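Local coordinates for eukaryotic translation initiation factor 4 gamma 5 (Trypanosoma cruzi, PDB 6OZU), which is a putative translation initiation factor whose helical MIF4G domain probably acts as a scaffold for partners in cap-dependent initiation, at residues K151-L154 against H155-W159. Residues are numbered along the deposited sequence; the frame is centred on the assembly and turned at random.
Sequences KVVL and HVLEW
With chi1 at -67°, L157 sets CG beside its own backbone N and opposite the carbonyl carbon, which lays the branch along the preceding turn: CG lies 3.4 Å from V153 O, and CD1 comes within 4.3 Å of V153 CG1 in an apolar i to i+4 contact. E158 turns the same way (chi1 -80°), placing its CG 3.2 Å from L154 O. Beyond CG the glutamate chain is extended and runs at a slant to L154, whose CG is 4.1 Å from E158 OE2, a loose approach of carboxylate to aliphatic branch. On the neighbouring face V156 CG2 rests 3.4 Å from V152 O. Four successive i+4 to i backbone hydrogen bonds, from H155 N to K151 O through E158 N to L154 O, join the two segments. The straightest is L157 N to V153 O, 3.1 Å with 170° at the hydrogen; taken with the side-chain contact, V153 O thus meets both the N-H and the CG of L157. The packing faces diverge: V152 and V156 both pack on L139 and F99 of helices 118-144 and 82-112, whereas L157 meets V204 and L208 of helix 194-208. Regular alpha-helical bonding with apolar faces turned to helices on two sides is what is expected of a partly buried helix packed against its neighbours in the all-helical, HEAT-like MIF4G fold.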
loop_
_atom_site.group_PDB
_atom_site.type_symbol
_atom_site.label_atom_id
_atom_site.label_comp_id
_atom_site.label_asym_id
_atom_site.label_seq_id
_atom_site.Cartn_x
_atom_site.Cartn_y
_atom_site.Cartn_z
ATOM N N LYS A 151 -3.889 -9.448 5.338
ATOM C CA LYS A 151 -2.717 -10.321 5.544
ATOM C C LYS A 151 -1.415 -9.759 4.962
ATOM O O LYS A 151 -0.349 -10.018 5.516
ATOM C CB LYS A 151 -2.936 -11.749 4.991
ATOM C CG LYS A 151 -4.329 -12.112 4.458
ATOM C CD LYS A 151 -4.200 -13.280 3.474
ATOM C CE LYS A 151 -5.425 -14.154 3.346
ATOM N NZ LYS A 151 -5.545 -15.118 4.477
ATOM N N VAL A 152 -1.494 -9.024 3.839
ATOM C CA VAL A 152 -0.328 -8.391 3.194
ATOM C C VAL A 152 0.162 -7.232 4.067
ATOM O O VAL A 152 1.363 -7.113 4.329
ATOM C CB VAL A 152 -0.632 -7.934 1.738
ATOM C CG1 VAL A 152 0.549 -7.170 1.117
ATOM C CG2 VAL A 152 -1.009 -9.133 0.862
ATOM N N VAL A 153 -0.789 -6.416 4.542
ATOM C CA VAL A 153 -0.563 -5.284 5.428
ATOM C C VAL A 153 0.126 -5.766 6.714
ATOM O O VAL A 153 1.161 -5.216 7.089
ATOM C CB VAL A 153 -1.878 -4.501 5.693
ATOM C CG1 VAL A 153 -1.609 -3.200 6.477
ATOM C CG2 VAL A 153 -2.592 -4.199 4.378
ATOM N N LEU A 154 -0.400 -6.839 7.321
ATOM C CA LEU A 154 0.140 -7.466 8.522
ATOM C C LEU A 154 1.582 -7.948 8.328
ATOM O O LEU A 154 2.412 -7.664 9.196
ATOM C CB LEU A 154 -0.761 -8.625 8.958
ATOM C CG LEU A 154 -0.305 -9.453 10.167
ATOM C CD1 LEU A 154 -0.354 -8.645 11.461
ATOM C CD2 LEU A 154 -1.078 -10.739 10.260
ATOM N N HIS A 155 1.873 -8.663 7.199
ATOM C CA HIS A 155 3.216 -9.178 6.854
ATOM C C HIS A 155 4.223 -8.059 6.646
ATOM O O HIS A 155 5.376 -8.205 7.053
ATOM C CB HIS A 155 3.197 -10.114 5.618
ATOM C CG HIS A 155 4.493 -10.851 5.362
ATOM N ND1 HIS A 155 4.611 -12.213 5.601
ATOM C CD2 HIS A 155 5.668 -10.402 4.854
ATOM C CE1 HIS A 155 5.851 -12.534 5.258
ATOM N NE2 HIS A 155 6.526 -11.476 4.814
ATOM N N VAL A 156 3.806 -6.926 6.036
ATOM C CA VAL A 156 4.705 -5.787 5.815
ATOM C C VAL A 156 5.080 -5.159 7.167
ATOM O O VAL A 156 6.268 -4.922 7.417
ATOM C CB VAL A 156 4.123 -4.725 4.843
ATOM C CG1 VAL A 156 4.890 -3.398 4.928
ATOM C CG2 VAL A 156 4.077 -5.236 3.415
ATOM N N LEU A 157 4.057 -4.907 8.038
ATOM C CA LEU A 157 4.209 -4.336 9.383
ATOM C C LEU A 157 5.057 -5.216 10.304
ATOM O O LEU A 157 5.777 -4.694 11.150
ATOM C CB LEU A 157 2.843 -4.012 10.018
ATOM C CG LEU A 157 2.037 -2.891 9.351
ATOM C CD1 LEU A 157 0.724 -2.686 10.034
ATOM C CD2 LEU A 157 2.805 -1.604 9.332
ATOM N N GLU A 158 5.016 -6.538 10.103
ATOM C CA GLU A 158 5.845 -7.499 10.830
ATOM C C GLU A 158 7.330 -7.183 10.606
ATOM O O GLU A 158 8.015 -6.945 11.589
ATOM C CB GLU A 158 5.553 -8.928 10.391
ATOM C CG GLU A 158 4.317 -9.537 11.022
ATOM C CD GLU A 158 4.261 -11.044 10.872
ATOM O OE1 GLU A 158 5.233 -11.716 11.292
ATOM O OE2 GLU A 158 3.252 -11.550 10.325
ATOM N N TRP A 159 7.811 -7.107 9.338
ATOM C CA TRP A 159 9.218 -6.790 9.078
ATOM C C TRP A 159 9.534 -5.317 9.275
ATOM O O TRP A 159 10.640 -4.981 9.689
ATOM C CB TRP A 159 9.720 -7.301 7.717
ATOM C CG TRP A 159 9.021 -6.772 6.497
ATOM C CD1 TRP A 159 8.117 -7.443 5.720
ATOM C CD2 TRP A 159 9.303 -5.529 5.810
ATOM N NE1 TRP A 159 7.791 -6.689 4.610
ATOM C CE2 TRP A 159 8.482 -5.494 4.659
ATOM C CE3 TRP A 159 10.192 -4.459 6.041
ATOM C CZ2 TRP A 159 8.491 -4.408 3.770
ATOM C CZ3 TRP A 159 10.191 -3.384 5.164
ATOM C CH2 TRP A 159 9.353 -3.368 4.043
#